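Local coordinates for protein CDA peptide synthetase I (Streptomyces coelicolor, PDB 5DU9) that belongs to the nonribosomal peptide synthetases, large multidomain enzymes, and is represented here by its condensation domain, at residues E211-Y216 with L340-F345. The protein carries 1 engineered substitution. Numbering follows the deposited sequence.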
loop_
_atom_site.group_PDB
_atom_site.type_symbol
_atom_site.label_atom_id
_atom_site.label_comp_id
_atom_site.label_asym_id
_atom_site.label_seq_id
_atom_site.Cartn_x
_atom_site.Cartn_y
_atom_site.Cartn_z
ATOM N N GLU A 211 23.478 8.282 11.012
ATOM C CA GLU A 211 24.783 7.742 10.649
ATOM C C GLU A 211 24.849 6.242 10.928
ATOM O O GLU A 211 25.348 5.471 10.108
ATOM C CB GLU A 211 25.892 8.480 11.408
ATOM C CG GLU A 211 27.288 7.916 11.199
ATOM C CD GLU A 211 28.370 8.795 11.807
ATOM O OE1 GLU A 211 28.077 9.515 12.783
ATOM O OE2 GLU A 211 29.513 8.769 11.302
ATOM N N ARG A 212 24.336 5.833 12.084
ATOM C CA ARG A 212 24.334 4.423 12.459
ATOM C C ARG A 212 23.474 3.607 11.499
ATOM O O ARG A 212 23.859 2.514 11.085
ATOM C CB ARG A 212 23.832 4.240 13.892
ATOM C CG ARG A 212 24.759 4.813 14.953
ATOM C CD ARG A 212 24.391 4.313 16.342
ATOM N NE ARG A 212 23.010 4.633 16.701
ATOM C CZ ARG A 212 22.629 5.735 17.342
ATOM N NH1 ARG A 212 23.517 6.651 17.710
ATOM N NH2 ARG A 212 21.345 5.925 17.618
ATOM N N ASP A 213 22.310 4.143 11.150
ATOM C CA ASP A 213 21.411 3.463 10.220
ATOM C C ASP A 213 22.054 3.323 8.843
ATOM O O ASP A 213 21.970 2.271 8.210
ATOM C CB ASP A 213 20.084 4.215 10.085
ATOM C CG ASP A 213 19.199 4.087 11.314
ATOM O OD1 ASP A 213 19.478 3.227 12.176
ATOM O OD2 ASP A 213 18.204 4.844 11.402
ATOM N N ARG A 214 22.679 4.400 8.381
ATOM C CA ARG A 214 23.364 4.399 7.096
ATOM C C ARG A 214 24.415 3.293 7.054
ATOM O O ARG A 214 24.512 2.543 6.082
ATOM C CB ARG A 214 24.017 5.758 6.843
ATOM C CG ARG A 214 24.652 5.909 5.471
ATOM C CD ARG A 214 25.398 7.230 5.366
ATOM N NE ARG A 214 26.200 7.326 4.151
ATOM C CZ ARG A 214 27.120 8.262 3.933
ATOM N NH1 ARG A 214 27.365 9.186 4.852
ATOM N NH2 ARG A 214 27.802 8.271 2.796
ATOM N N ALA A 215 25.192 3.192 8.123
ATOM C CA ALA A 215 26.238 2.184 8.221
ATOM C C ALA A 215 25.650 0.776 8.228
ATOM O O ALA A 215 26.184 -0.134 7.589
ATOM C CB ALA A 215 27.072 2.412 9.469
ATOM N N TYR A 216 24.555 0.597 8.961
ATOM C CA TYR A 216 23.896 -0.704 9.030
ATOM C C TYR A 216 23.473 -1.185 7.650
ATOM O O TYR A 216 23.774 -2.310 7.254
ATOM C CB TYR A 216 22.667 -0.651 9.940
ATOM C CG TYR A 216 21.821 -1.908 9.869
ATOM C CD1 TYR A 216 22.190 -3.053 10.560
ATOM C CD2 TYR A 216 20.660 -1.948 9.105
ATOM C CE1 TYR A 216 21.426 -4.203 10.496
ATOM C CE2 TYR A 216 19.886 -3.095 9.036
ATOM C CZ TYR A 216 20.275 -4.218 9.733
ATOM O OH TYR A 216 19.512 -5.356 9.665
ATOM N N LEU A 340 13.588 -3.458 11.310
ATOM C CA LEU A 340 12.752 -2.599 12.143
ATOM C C LEU A 340 13.590 -1.681 13.024
ATOM O O LEU A 340 13.208 -0.541 13.282
ATOM C CB LEU A 340 11.819 -3.445 13.009
ATOM C CG LEU A 340 10.726 -4.192 12.243
ATOM C CD1 LEU A 340 9.989 -5.128 13.185
ATOM C CD2 LEU A 340 9.755 -3.233 11.575
ATOM N N ALA A 341 14.735 -2.181 13.475
ATOM C CA ALA A 341 15.613 -1.421 14.360
ATOM C C ALA A 341 16.289 -0.252 13.639
ATOM O O ALA A 341 16.792 0.672 14.285
ATOM C CB ALA A 341 16.663 -2.338 14.970
ATOM N N HIS A 342 16.293 -0.297 12.309
ATOM C CA HIS A 342 16.914 0.746 11.493
ATOM C C HIS A 342 15.937 1.247 10.425
ATOM O O HIS A 342 16.341 1.673 9.348
ATOM C CB HIS A 342 18.192 0.216 10.838
ATOM C CG HIS A 342 19.188 -0.329 11.815
ATOM N ND1 HIS A 342 19.176 -1.642 12.236
ATOM C CD2 HIS A 342 20.219 0.263 12.462
ATOM C CE1 HIS A 342 20.162 -1.836 13.093
ATOM N NE2 HIS A 342 20.811 -0.697 13.247
ATOM N N SER A 343 14.648 1.213 10.747
ATOM C CA SER A 343 13.593 1.451 9.764
ATOM C C SER A 343 13.457 2.900 9.291
ATOM O O SER A 343 12.786 3.156 8.291
ATOM C CB SER A 343 12.247 0.992 10.336
ATOM O OG SER A 343 11.851 1.808 11.431
ATOM N N ARG A 344 14.074 3.852 9.988
ATOM C CA ARG A 344 13.901 5.256 9.617
ATOM C C ARG A 344 14.776 5.640 8.428
ATOM O O ARG A 344 14.559 6.673 7.803
ATOM C CB ARG A 344 14.194 6.178 10.800
ATOM C CG ARG A 344 13.212 6.005 11.945
ATOM C CD ARG A 344 13.219 7.184 12.907
ATOM N NE ARG A 344 12.432 8.306 12.394
ATOM C CZ ARG A 344 11.936 9.287 13.144
ATOM N NH1 ARG A 344 12.137 9.294 14.455
ATOM N NH2 ARG A 344 11.227 10.262 12.584
ATOM N N PHE A 345 15.759 4.810 8.103
ATOM C CA PHE A 345 16.600 5.102 6.952
ATOM C C PHE A 345 15.794 4.848 5.688
ATOM O O PHE A 345 15.154 3.815 5.555
ATOM C CB PHE A 345 17.870 4.259 6.957
ATOM C CG PHE A 345 18.957 4.816 6.088
ATOM C CD1 PHE A 345 19.715 5.894 6.516
ATOM C CD2 PHE A 345 19.215 4.272 4.846
ATOM C CE1 PHE A 345 20.710 6.417 5.718
ATOM C CE2 PHE A 345 20.213 4.792 4.042
ATOM C CZ PHE A 345 20.959 5.864 4.479
HETATM O O HOH W 1 15.919 3.800 12.351
HETATM O O HOH W 2 18.521 2.679 14.657
#
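Helix 208-220 rests on the type I turn from H342 to F345, with the CA atoms of D213 and H342 5.4 Å apart. The flat Y216 ring suits an offset stack on the H342 imidazole, planes 6° apart and centroids 3.7 Å apart. CG of Y216 is anti to the backbone N (chi1 171°), which carries the phenol off the helix and over the imidazole, while the Y216 CB methylene covers the same imidazole face. Histidine fits because its ring stacks while ND1 hydrogen-bonds to G338 O. D213 meets that ring at its edge, OD1 3.1 Å from H342 CD2, whose C-H is probably polarised toward the carboxylate. In this condensation domain, the contact fastens helix 208-220 to the turn following helix 325-341, the F345 side chain lying about 12 Å from the bound (2S)-2-amino-N-butyl-propanamide. Aspartate is short, and its two oxygens reach two waters, one linking OD2 to R344 N, the other donating to OD1 and A341 O; Y204 OH also hydrogen-bonds to OD2. The flat, apolar F345 ring lets the helix backbone lie over its face, R214 CA making a CH-pi contact 4.0 Å from the centroid, while F345 CB packs on D213 CB. R214 CB reaches F345 CE1 at 3.6 Å, before the extended arginine runs on to a salt bridge with E353.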